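Local structure of putative arsenate reductase (Streptococcus mutans UA159, 3FZ4) at residues I35-I45 against G92-L100; W48-F59 against L99-I109. The protein is a putative arsenate reductase of the ArsC family, probably a redox enzyme with a thioredoxin-like fold. The protein carries 1 engineered substitution. One frame throughout, in Å; residues are numbered along the deposited sequence.

Contact 1. Residues I35-I45 against G92-L100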
loop_
_atom_site.group_PDB
_atom_site.type_symbol
_atom_site.label_atom_id
_atom_site.label_comp_id
_atom_site.label_asym_id
_atom_site.label_seq_id
_atom_site.Cartn_x
_atom_site.Cartn_y
_atom_site.Cartn_z
ATOM N N ILE A 35 5.716 3.952 -5.456
ATOM C CA ILE A 35 5.770 2.653 -4.839
ATOM C C ILE A 35 6.654 1.656 -5.600
ATOM O O ILE A 35 7.160 0.706 -5.010
ATOM C CB ILE A 35 4.320 2.135 -4.622
ATOM C CG1 ILE A 35 4.252 1.094 -3.520
ATOM C CG2 ILE A 35 3.691 1.625 -5.921
ATOM C CD1 ILE A 35 2.826 0.639 -3.173
ATOM N N LYS A 36 6.839 1.874 -6.904
ATOM C CA LYS A 36 7.738 1.021 -7.667
ATOM C C LYS A 36 9.194 1.446 -7.445
ATOM O O LYS A 36 10.055 0.595 -7.201
ATOM C CB LYS A 36 7.370 1.006 -9.153
ATOM C CG LYS A 36 8.213 0.032 -9.994
ATOM C CD LYS A 36 7.700 -0.082 -11.434
ATOM C CE LYS A 36 8.482 0.803 -12.417
ATOM N NZ LYS A 36 7.801 0.989 -13.761
ATOM N N LYS A 37 9.470 2.741 -7.516
ATOM C CA LYS A 37 10.857 3.190 -7.380
ATOM C C LYS A 37 11.380 3.058 -5.960
ATOM O O LYS A 37 12.574 2.808 -5.754
ATOM C CB LYS A 37 10.960 4.646 -7.770
ATOM C CG LYS A 37 10.649 4.929 -9.177
ATOM C CD LYS A 37 10.917 6.411 -9.369
ATOM C CE LYS A 37 10.480 6.857 -10.670
ATOM N NZ LYS A 37 10.640 8.342 -10.748
ATOM N N ASN A 38 10.497 3.266 -4.974
ATOM C CA ASN A 38 10.874 3.361 -3.576
ATOM C C ASN A 38 9.852 2.700 -2.662
ATOM O O ASN A 38 9.207 3.371 -1.858
ATOM C CB ASN A 38 11.075 4.841 -3.212
ATOM C CG ASN A 38 12.161 5.501 -4.050
ATOM O OD1 ASN A 38 13.324 5.114 -3.980
ATOM N ND2 ASN A 38 11.777 6.488 -4.855
ATOM N N PRO A 39 9.673 1.380 -2.818
ATOM C CA PRO A 39 8.651 0.723 -2.007
ATOM C C PRO A 39 8.984 0.788 -0.521
ATOM O O PRO A 39 10.156 0.941 -0.147
ATOM C CB PRO A 39 8.699 -0.731 -2.494
ATOM C CG PRO A 39 10.023 -0.900 -3.091
ATOM C CD PRO A 39 10.382 0.424 -3.695
ATOM N N PRO A 40 7.978 0.641 0.345
ATOM C CA PRO A 40 8.262 0.586 1.792
ATOM C C PRO A 40 9.205 -0.569 2.162
ATOM O O PRO A 40 9.244 -1.606 1.504
ATOM C CB PRO A 40 6.889 0.401 2.429
ATOM C CG PRO A 40 6.024 -0.132 1.324
ATOM C CD PRO A 40 6.573 0.364 0.027
ATOM N N ALA A 41 9.958 -0.368 3.240
ATOM C CA ALA A 41 10.902 -1.359 3.717
ATOM C C ALA A 41 10.186 -2.602 4.231
ATOM O O ALA A 41 9.060 -2.535 4.725
ATOM C CB ALA A 41 11.735 -0.760 4.826
ATOM N N ALA A 42 10.865 -3.731 4.148
ATOM C CA ALA A 42 10.293 -4.983 4.575
ATOM C C ALA A 42 9.922 -4.948 6.033
ATOM O O ALA A 42 8.883 -5.470 6.394
ATOM C CB ALA A 42 11.264 -6.148 4.278
ATOM N N SER A 43 10.757 -4.367 6.894
ATOM C CA SER A 43 10.409 -4.338 8.318
ATOM C C SER A 43 9.113 -3.557 8.561
ATOM O O SER A 43 8.312 -3.902 9.441
ATOM C CB SER A 43 11.533 -3.673 9.112
ATOM O OG SER A 43 11.703 -2.309 8.708
ATOM N N LEU A 44 8.937 -2.482 7.798
ATOM C CA LEU A 44 7.740 -1.636 7.909
ATOM C C LEU A 44 6.509 -2.400 7.425
ATOM O O LEU A 44 5.490 -2.436 8.109
ATOM C CB LEU A 44 7.971 -0.372 7.096
ATOM C CG LEU A 44 6.838 0.653 7.064
ATOM C CD1 LEU A 44 6.406 0.964 8.446
ATOM C CD2 LEU A 44 7.212 1.895 6.265
ATOM N N ILE A 45 6.626 -3.047 6.271
ATOM C CA ILE A 45 5.516 -3.849 5.756
ATOM C C ILE A 45 5.186 -4.937 6.774
ATOM O O ILE A 45 4.020 -5.199 7.047
ATOM C CB ILE A 45 5.872 -4.485 4.403
ATOM C CG1 ILE A 45 6.105 -3.389 3.349
ATOM C CG2 ILE A 45 4.766 -5.447 3.980
ATOM C CD1 ILE A 45 6.688 -3.914 2.064
ATOM N N GLY A 92 7.625 -3.345 -5.744
ATOM C CA GLY A 92 6.515 -2.459 -5.466
ATOM C C GLY A 92 5.270 -2.728 -6.296
ATOM O O GLY A 92 4.185 -2.320 -5.885
HETATM N N MSE A 93 5.416 -3.349 -7.472
HETATM C CA MSE A 93 4.274 -3.651 -8.330
HETATM C C MSE A 93 3.396 -4.740 -7.729
HETATM O O MSE A 93 2.271 -4.930 -8.183
HETATM C CB MSE A 93 4.722 -4.113 -9.720
HETATM C CG MSE A 93 5.361 -3.023 -10.587
HETATM SE SE MSE A 93 4.282 -1.399 -10.880
HETATM C CE MSE A 93 4.645 -0.481 -9.201
ATOM N N LEU A 94 3.911 -5.453 -6.723
ATOM C CA LEU A 94 3.146 -6.481 -5.996
ATOM C C LEU A 94 2.255 -5.907 -4.918
ATOM O O LEU A 94 1.353 -6.588 -4.456
ATOM C CB LEU A 94 4.096 -7.488 -5.333
ATOM C CG LEU A 94 4.719 -8.497 -6.289
ATOM C CD1 LEU A 94 5.783 -9.366 -5.596
ATOM C CD2 LEU A 94 3.597 -9.340 -6.917
ATOM N N ILE A 95 2.506 -4.658 -4.531
ATOM C CA ILE A 95 1.844 -4.068 -3.379
ATOM C C ILE A 95 0.551 -3.340 -3.835
ATOM O O ILE A 95 0.533 -2.669 -4.865
ATOM C CB ILE A 95 2.771 -3.048 -2.633
ATOM C CG1 ILE A 95 4.130 -3.669 -2.345
ATOM C CG2 ILE A 95 2.080 -2.497 -1.395
ATOM C CD1 ILE A 95 5.107 -2.723 -1.729
ATOM N N LYS A 96 -0.535 -3.514 -3.097
ATOM C CA LYS A 96 -1.771 -2.792 -3.362
ATOM C C LYS A 96 -1.477 -1.287 -3.313
ATOM O O LYS A 96 -0.713 -0.846 -2.438
ATOM C CB LYS A 96 -2.755 -3.172 -2.270
ATOM C CG LYS A 96 -4.094 -2.509 -2.372
ATOM C CD LYS A 96 -4.808 -2.861 -3.653
ATOM C CE LYS A 96 -6.258 -2.438 -3.557
ATOM N NZ LYS A 96 -6.999 -2.522 -4.841
ATOM N N ARG A 97 -2.109 -0.513 -4.192
ATOM C CA ARG A 97 -1.891 0.946 -4.187
ATOM C C ARG A 97 -3.233 1.619 -4.473
ATOM O O ARG A 97 -4.121 0.981 -5.057
ATOM C CB ARG A 97 -0.841 1.375 -5.225
ATOM C CG ARG A 97 -1.168 0.859 -6.609
ATOM C CD ARG A 97 -0.203 1.364 -7.624
ATOM N NE ARG A 97 -0.650 1.072 -8.977
ATOM C CZ ARG A 97 -0.165 0.095 -9.735
ATOM N NH1 ARG A 97 -0.638 -0.050 -10.965
ATOM N NH2 ARG A 97 0.799 -0.695 -9.283
ATOM N N PRO A 98 -3.418 2.859 -4.038
ATOM C CA PRO A 98 -2.504 3.603 -3.165
ATOM C C PRO A 98 -2.452 3.076 -1.741
ATOM O O PRO A 98 -3.306 2.277 -1.318
ATOM C CB PRO A 98 -3.085 5.011 -3.170
ATOM C CG PRO A 98 -4.567 4.793 -3.423
ATOM C CD PRO A 98 -4.646 3.605 -4.350
ATOM N N LEU A 99 -1.452 3.536 -0.991
ATOM C CA LEU A 99 -1.413 3.330 0.454
ATOM C C LEU A 99 -1.294 4.684 1.107
ATOM O O LEU A 99 -0.593 5.568 0.605
ATOM C CB LEU A 99 -0.182 2.554 0.888
ATOM C CG LEU A 99 0.072 1.211 0.243
ATOM C CD1 LEU A 99 1.454 0.692 0.681
ATOM C CD2 LEU A 99 -1.027 0.214 0.611
ATOM N N LEU A 100 -2.031 4.859 2.199
ATOM C CA LEU A 100 -1.899 6.034 3.047
ATOM C C LEU A 100 -1.411 5.597 4.413
ATOM O O LEU A 100 -1.968 4.681 5.009
ATOM C CB LEU A 100 -3.224 6.797 3.116
ATOM C CG LEU A 100 -3.140 8.194 3.730
ATOM C CD1 LEU A 100 -2.379 9.128 2.822
ATOM C CD2 LEU A 100 -4.527 8.736 4.029
HETATM O O HOH W 1 9.992 -2.116 -6.692
#

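Contact 2. Residues W48-F59 against L99-I109. Engineered in segment 99-109: Gly104 (natural residue Asp). With NA (sodium ion), chain B; EDO (1,2-ethanediol), chain C; FMT (formic acid), chain F.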
loop_
_atom_site.group_PDB
_atom_site.type_symbol
_atom_site.label_atom_id
_atom_site.label_comp_id
_atom_site.label_asym_id
_atom_site.label_seq_id
_atom_site.Cartn_x
_atom_site.Cartn_y
_atom_site.Cartn_z
ATOM N N TRP A 48 2.944 -3.694 9.446
ATOM C CA TRP A 48 1.578 -3.569 9.000
ATOM C C TRP A 48 0.915 -4.935 8.961
ATOM O O TRP A 48 -0.250 -5.073 9.370
ATOM C CB TRP A 48 1.536 -2.969 7.601
ATOM C CG TRP A 48 2.154 -1.611 7.451
ATOM C CD1 TRP A 48 2.432 -0.704 8.438
ATOM C CD2 TRP A 48 2.580 -1.022 6.229
ATOM N NE1 TRP A 48 2.992 0.427 7.892
ATOM C CE2 TRP A 48 3.071 0.268 6.529
ATOM C CE3 TRP A 48 2.541 -1.438 4.883
ATOM C CZ2 TRP A 48 3.572 1.124 5.532
ATOM C CZ3 TRP A 48 3.044 -0.584 3.903
ATOM C CH2 TRP A 48 3.545 0.678 4.237
ATOM N N LEU A 49 1.599 -5.936 8.424
ATOM C CA LEU A 49 0.973 -7.249 8.292
ATOM C C LEU A 49 0.618 -7.831 9.636
ATOM O O LEU A 49 -0.410 -8.520 9.756
ATOM C CB LEU A 49 1.886 -8.227 7.563
ATOM C CG LEU A 49 2.348 -7.858 6.148
ATOM C CD1 LEU A 49 3.153 -9.002 5.569
ATOM C CD2 LEU A 49 1.174 -7.538 5.235
ATOM N N GLU A 50 1.494 -7.592 10.613
ATOM C CA GLU A 50 1.301 -8.143 11.947
ATOM C C GLU A 50 0.238 -7.422 12.764
ATOM O O GLU A 50 -0.521 -8.074 13.500
ATOM C CB GLU A 50 2.625 -8.152 12.711
ATOM C CG GLU A 50 3.699 -9.092 12.137
ATOM C CD GLU A 50 3.497 -10.583 12.465
ATOM O OE1 GLU A 50 2.577 -10.949 13.235
ATOM O OE2 GLU A 50 4.280 -11.415 11.954
ATOM N N ASN A 51 0.153 -6.107 12.614
ATOM C CA ASN A 51 -0.587 -5.276 13.575
ATOM C C ASN A 51 -1.799 -4.563 13.064
ATOM O O ASN A 51 -2.587 -4.054 13.850
ATOM C CB ASN A 51 0.360 -4.282 14.230
ATOM C CG ASN A 51 1.445 -4.978 15.029
ATOM O OD1 ASN A 51 1.156 -5.739 15.950
ATOM N ND2 ASN A 51 2.693 -4.785 14.627
ATOM N N SER A 52 -1.974 -4.516 11.754
ATOM C CA SER A 52 -3.127 -3.809 11.194
ATOM C C SER A 52 -4.474 -4.499 11.398
ATOM O O SER A 52 -5.525 -3.860 11.303
ATOM C CB SER A 52 -2.922 -3.570 9.705
ATOM O OG SER A 52 -2.972 -4.774 8.982
ATOM N N GLY A 53 -4.450 -5.799 11.616
ATOM C CA GLY A 53 -5.672 -6.580 11.648
ATOM C C GLY A 53 -6.239 -6.875 10.273
ATOM O O GLY A 53 -7.285 -7.505 10.159
ATOM N N LEU A 54 -5.558 -6.435 9.217
ATOM C CA LEU A 54 -6.043 -6.625 7.849
ATOM C C LEU A 54 -5.502 -7.929 7.314
ATOM O O LEU A 54 -4.339 -8.274 7.582
ATOM C CB LEU A 54 -5.631 -5.439 6.967
ATOM C CG LEU A 54 -6.089 -4.054 7.458
ATOM C CD1 LEU A 54 -5.428 -2.945 6.651
ATOM C CD2 LEU A 54 -7.617 -3.926 7.456
ATOM N N GLU A 55 -6.314 -8.663 6.558
ATOM C CA GLU A 55 -5.887 -9.945 5.995
ATOM C C GLU A 55 -4.760 -9.741 4.968
ATOM O O GLU A 55 -4.692 -8.705 4.281
ATOM C CB GLU A 55 -7.070 -10.712 5.385
ATOM C CG GLU A 55 -7.504 -10.303 3.981
ATOM C CD GLU A 55 -8.729 -11.089 3.470
ATOM O OE1 GLU A 55 -8.590 -11.924 2.545
ATOM O OE2 GLU A 55 -9.837 -10.879 4.002
ATOM N N LEU A 56 -3.887 -10.728 4.854
ATOM C CA LEU A 56 -2.699 -10.645 4.025
ATOM C C LEU A 56 -2.991 -10.243 2.592
ATOM O O LEU A 56 -2.291 -9.411 2.017
ATOM C CB LEU A 56 -1.937 -11.985 4.055
ATOM C CG LEU A 56 -0.657 -12.079 3.225
ATOM C CD1 LEU A 56 0.344 -11.017 3.690
ATOM C CD2 LEU A 56 -0.035 -13.483 3.354
ATOM N N LYS A 57 -4.038 -10.811 2.003
ATOM C CA LYS A 57 -4.309 -10.568 0.607
ATOM C C LYS A 57 -4.643 -9.094 0.321
ATOM O O LYS A 57 -4.442 -8.610 -0.791
ATOM C CB LYS A 57 -5.446 -11.484 0.182
ATOM C CG LYS A 57 -5.642 -11.510 -1.282
ATOM C CD LYS A 57 -6.925 -12.235 -1.634
ATOM C CE LYS A 57 -7.007 -12.456 -3.116
ATOM N NZ LYS A 57 -8.389 -12.805 -3.539
ATOM N N LYS A 58 -5.126 -8.380 1.345
ATOM C CA LYS A 58 -5.465 -6.972 1.187
ATOM C C LYS A 58 -4.251 -6.094 0.855
ATOM O O LYS A 58 -4.400 -4.980 0.356
ATOM C CB LYS A 58 -6.185 -6.422 2.412
ATOM C CG LYS A 58 -7.609 -6.917 2.494
ATOM C CD LYS A 58 -8.321 -6.462 3.753
ATOM C CE LYS A 58 -9.847 -6.530 3.578
ATOM N NZ LYS A 58 -10.299 -7.560 2.572
ATOM N N PHE A 59 -3.051 -6.586 1.155
ATOM C CA PHE A 59 -1.845 -5.856 0.847
ATOM C C PHE A 59 -1.289 -6.092 -0.541
ATOM O O PHE A 59 -0.330 -5.423 -0.926
ATOM C CB PHE A 59 -0.764 -6.201 1.878
ATOM C CG PHE A 59 -1.058 -5.636 3.252
ATOM C CD1 PHE A 59 -0.556 -4.388 3.630
ATOM C CD2 PHE A 59 -1.846 -6.367 4.159
ATOM C CE1 PHE A 59 -0.842 -3.867 4.875
ATOM C CE2 PHE A 59 -2.123 -5.849 5.410
ATOM C CZ PHE A 59 -1.623 -4.612 5.768
ATOM N N LEU A 99 -1.452 3.536 -0.991
ATOM C CA LEU A 99 -1.413 3.330 0.454
ATOM C C LEU A 99 -1.294 4.684 1.107
ATOM O O LEU A 99 -0.593 5.568 0.605
ATOM C CB LEU A 99 -0.182 2.554 0.888
ATOM C CG LEU A 99 0.072 1.211 0.243
ATOM C CD1 LEU A 99 1.454 0.692 0.681
ATOM C CD2 LEU A 99 -1.027 0.214 0.611
ATOM N N LEU A 100 -2.031 4.859 2.199
ATOM C CA LEU A 100 -1.899 6.034 3.047
ATOM C C LEU A 100 -1.411 5.597 4.413
ATOM O O LEU A 100 -1.968 4.681 5.009
ATOM C CB LEU A 100 -3.224 6.797 3.116
ATOM C CG LEU A 100 -3.140 8.194 3.730
ATOM C CD1 LEU A 100 -2.379 9.128 2.822
ATOM C CD2 LEU A 100 -4.527 8.736 4.029
ATOM N N VAL A 101 -0.327 6.223 4.855
ATOM C CA VAL A 101 0.422 5.827 6.043
ATOM C C VAL A 101 0.557 7.056 6.917
ATOM O O VAL A 101 0.857 8.130 6.421
ATOM C CB VAL A 101 1.784 5.257 5.628
ATOM C CG1 VAL A 101 2.615 4.835 6.841
ATOM C CG2 VAL A 101 1.610 4.084 4.669
ATOM N N LYS A 102 0.337 6.895 8.222
ATOM C CA LYS A 102 0.451 8.019 9.160
ATOM C C LYS A 102 1.454 7.649 10.228
ATOM O O LYS A 102 1.260 6.686 10.963
ATOM C CB LYS A 102 -0.891 8.387 9.806
ATOM C CG LYS A 102 -0.858 9.722 10.563
ATOM C CD LYS A 102 -2.255 10.125 11.042
ATOM C CE LYS A 102 -2.802 9.120 12.079
ATOM N NZ LYS A 102 -4.047 9.592 12.771
ATOM N N GLU A 103 2.544 8.409 10.286
ATOM C CA GLU A 103 3.616 8.138 11.257
ATOM C C GLU A 103 4.005 6.655 11.247
ATOM O O GLU A 103 4.147 6.011 12.280
ATOM C CB GLU A 103 3.256 8.627 12.671
ATOM C CG GLU A 103 2.941 10.121 12.667
ATOM C CD GLU A 103 2.634 10.739 14.026
ATOM O OE1 GLU A 103 1.901 10.141 14.841
ATOM O OE2 GLU A 103 3.114 11.863 14.253
ATOM N N GLY A 104 4.155 6.111 10.042
ATOM C CA GLY A 104 4.597 4.728 9.906
ATOM C C GLY A 104 3.516 3.665 9.990
ATOM O O GLY A 104 3.800 2.506 9.751
ATOM N N LYS A 105 2.292 4.058 10.333
ATOM C CA LYS A 105 1.192 3.120 10.561
ATOM C C LYS A 105 0.280 3.118 9.327
ATOM O O LYS A 105 -0.079 4.180 8.827
ATOM C CB LYS A 105 0.394 3.589 11.760
ATOM C CG LYS A 105 1.202 3.734 13.032
ATOM C CD LYS A 105 1.693 2.403 13.527
ATOM C CE LYS A 105 2.153 2.457 15.014
ATOM N NZ LYS A 105 3.293 3.392 15.132
ATOM N N ILE A 106 -0.060 1.941 8.812
ATOM C CA ILE A 106 -0.954 1.891 7.665
ATOM C C ILE A 106 -2.323 2.373 8.134
ATOM O O ILE A 106 -2.858 1.872 9.153
ATOM C CB ILE A 106 -1.010 0.446 7.018
ATOM C CG1 ILE A 106 -1.856 0.463 5.745
ATOM C CG2 ILE A 106 -1.474 -0.626 8.000
ATOM C CD1 ILE A 106 -1.236 1.266 4.593
ATOM N N VAL A 107 -2.905 3.337 7.406
ATOM C CA VAL A 107 -4.257 3.804 7.761
ATOM C C VAL A 107 -5.293 3.585 6.692
ATOM O O VAL A 107 -6.475 3.563 7.011
ATOM C CB VAL A 107 -4.345 5.275 8.259
ATOM C CG1 VAL A 107 -3.509 5.443 9.515
ATOM C CG2 VAL A 107 -3.931 6.278 7.196
ATOM N N GLN A 108 -4.880 3.419 5.434
ATOM C CA GLN A 108 -5.837 3.035 4.406
ATOM C C GLN A 108 -5.129 2.362 3.253
ATOM O O GLN A 108 -4.141 2.911 2.736
ATOM C CB GLN A 108 -6.676 4.205 3.884
ATOM C CG GLN A 108 -7.829 3.722 2.981
ATOM C CD GLN A 108 -8.846 4.792 2.710
ATOM O OE1 GLN A 108 -9.154 5.597 3.589
ATOM N NE2 GLN A 108 -9.398 4.799 1.514
ATOM N N ILE A 109 -5.627 1.190 2.846
ATOM C CA ILE A 109 -5.134 0.511 1.641
ATOM C C ILE A 109 -6.163 0.701 0.531
ATOM O O ILE A 109 -7.356 0.485 0.752
ATOM C CB ILE A 109 -4.954 -1.032 1.878
ATOM C CG1 ILE A 109 -4.033 -1.352 3.059
ATOM C CG2 ILE A 109 -4.449 -1.702 0.616
ATOM C CD1 ILE A 109 -4.044 -2.859 3.427
HETATM NA NA NA B . -4.963 4.534 0.400
HETATM C C1 EDO C . -2.036 -3.714 16.704
HETATM O O1 EDO C . -3.112 -4.556 16.417
HETATM C C2 EDO C . -0.968 -4.371 17.563
HETATM O O2 EDO C . -0.266 -3.279 18.136
HETATM C C FMT F . 0.627 -0.763 12.026
HETATM O O1 FMT F . 0.370 -0.198 10.949
HETATM O O2 FMT F . 1.771 -1.059 12.435
#

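Contact 1. Residues I35-I45 against G92-L100
Ile35 drives its side chain into the 92-100 segment and is the hub of the contact. With CG1 anti to the backbone N (chi1 -157°) and the chain extended beyond it, Ile35 CD1 lies 3.7 Å from Ile95 CG2, and Ile35 CD1 also meets Leu99 CD1 at 4.1 Å. The CG2 branch turns instead toward the end of Met93, modelled as selenomethionine. Ile95 is shared. Its CG2 serves Ile35, while its CD1 runs the other way and ends against the CD side of the Pro40 ring, with Ile95 CD1 3.8 Å from Pro40 CD; Pro39 CB and Ile45 CD1 approach the same methyl more loosely.

The backbones come closest at Gly92, where no side chain stands between them. Gly92 CA points its hydrogen at the carbonyl of Ile35, a CA-H...O contact with Gly92 CA 3.3 Å from Ile35 O and an angle of 154° at the hydrogen. No direct hydrogen bond joins the segments. Instead one water bridges them, donating to Lys36 O and accepting from Gly92 N, with both the water-Lys36 O and water-Gly92 N distances 2.8 Å.

Toward Lys36 the apolar core gives way to the exposed side. The aliphatic part of Lys36 runs past the bent Met93 chain before NZ leads away to a hydrogen bond with Tyr10 OH; both residues have two conformers, and the exact fit of the Met93 end is doubtful.

Within the thioredoxin-like fold, this joins the loop between strand 30-34 and helix 42-51 to the cis-Pro98 segment leading into strand 99-102. Arg97 touches Cys13 and Cys16 of the disulfide; helix 81-90 packs on Ile45 and Ile95 through Leu88.

Contact 2. Residues W48-F59 against L99-I109
Trp48 and Ile106 mark one close approach of the two backbones, CA to CA 6.2 Å; Phe59 and Ile109 mark the other. Here the end of helix 42-51 and the 3-10 turn 56-59 pack against a beta hairpin, strands 99-102 and 105-109 joined by a type I' turn from Lys102 to Lys105, at the edge of the thioredoxin-like sheet. A classic beta bulge interrupts the hairpin, Val107 N and Gln108 N both bonding to Leu100 O.

The Trp48 indole lies across Ile106, whose CB makes a CH-pi contact over the five-membered ring, 3.8 Å from its centroid. The six-membered end instead meets Val101, with Trp48 CZ2 3.7 Å from Val101 CG2. NE1 donates to the carbonyl of the engineered Gly104 in the hairpin turn: Trp48 NE1 to Gly104 O is 2.9 Å and nearly straight at 166°, the acceptor in the indole plane but the donor above the carbonyl plane.

Just past the helix, Ser52 folds back. Chi1 of 69° turns OG to Trp48 O (Ser52 OG to Trp48 O 2.8 Å), which it and Ser52 N reach from opposite faces of the carbonyl plane; OG in turn accepts from Leu54 N, making an ST turn. Leu54 CD1 meets Ile109 CD1 tip to tip. That same Ile109 methyl makes a CH-pi contact with Phe59, CD1 standing 3.7 Å from the ring centroid and 12° off its normal, while Leu49 CD2 lies against the opposite face, toward the rim.

How the contacts relate
Both contacts set helix 42-51 and its flanking loops against the strand 99-102 region, and Leu99 belongs to both. Both are only partly buried, contact 1 more so, with 6 of 11 touching residues buried against 4 of 11; its centre is about 5 Å from the chain centre, that of contact 2 about 7 Å, along the outermost strand 105-109. Contact 1 packs aliphatic groups and links its backbones through water, whereas contact 2 adds aromatic faces to its aliphatic packing, and a direct indole-to-carbonyl hydrogen bond. Contact 2 also carries part of the sodium site, Gln108 O binding the ion together with Gly110 and Tyr115. The two meet where Lys96 N probably bonds to Phe59 O, 2.9 Å apart.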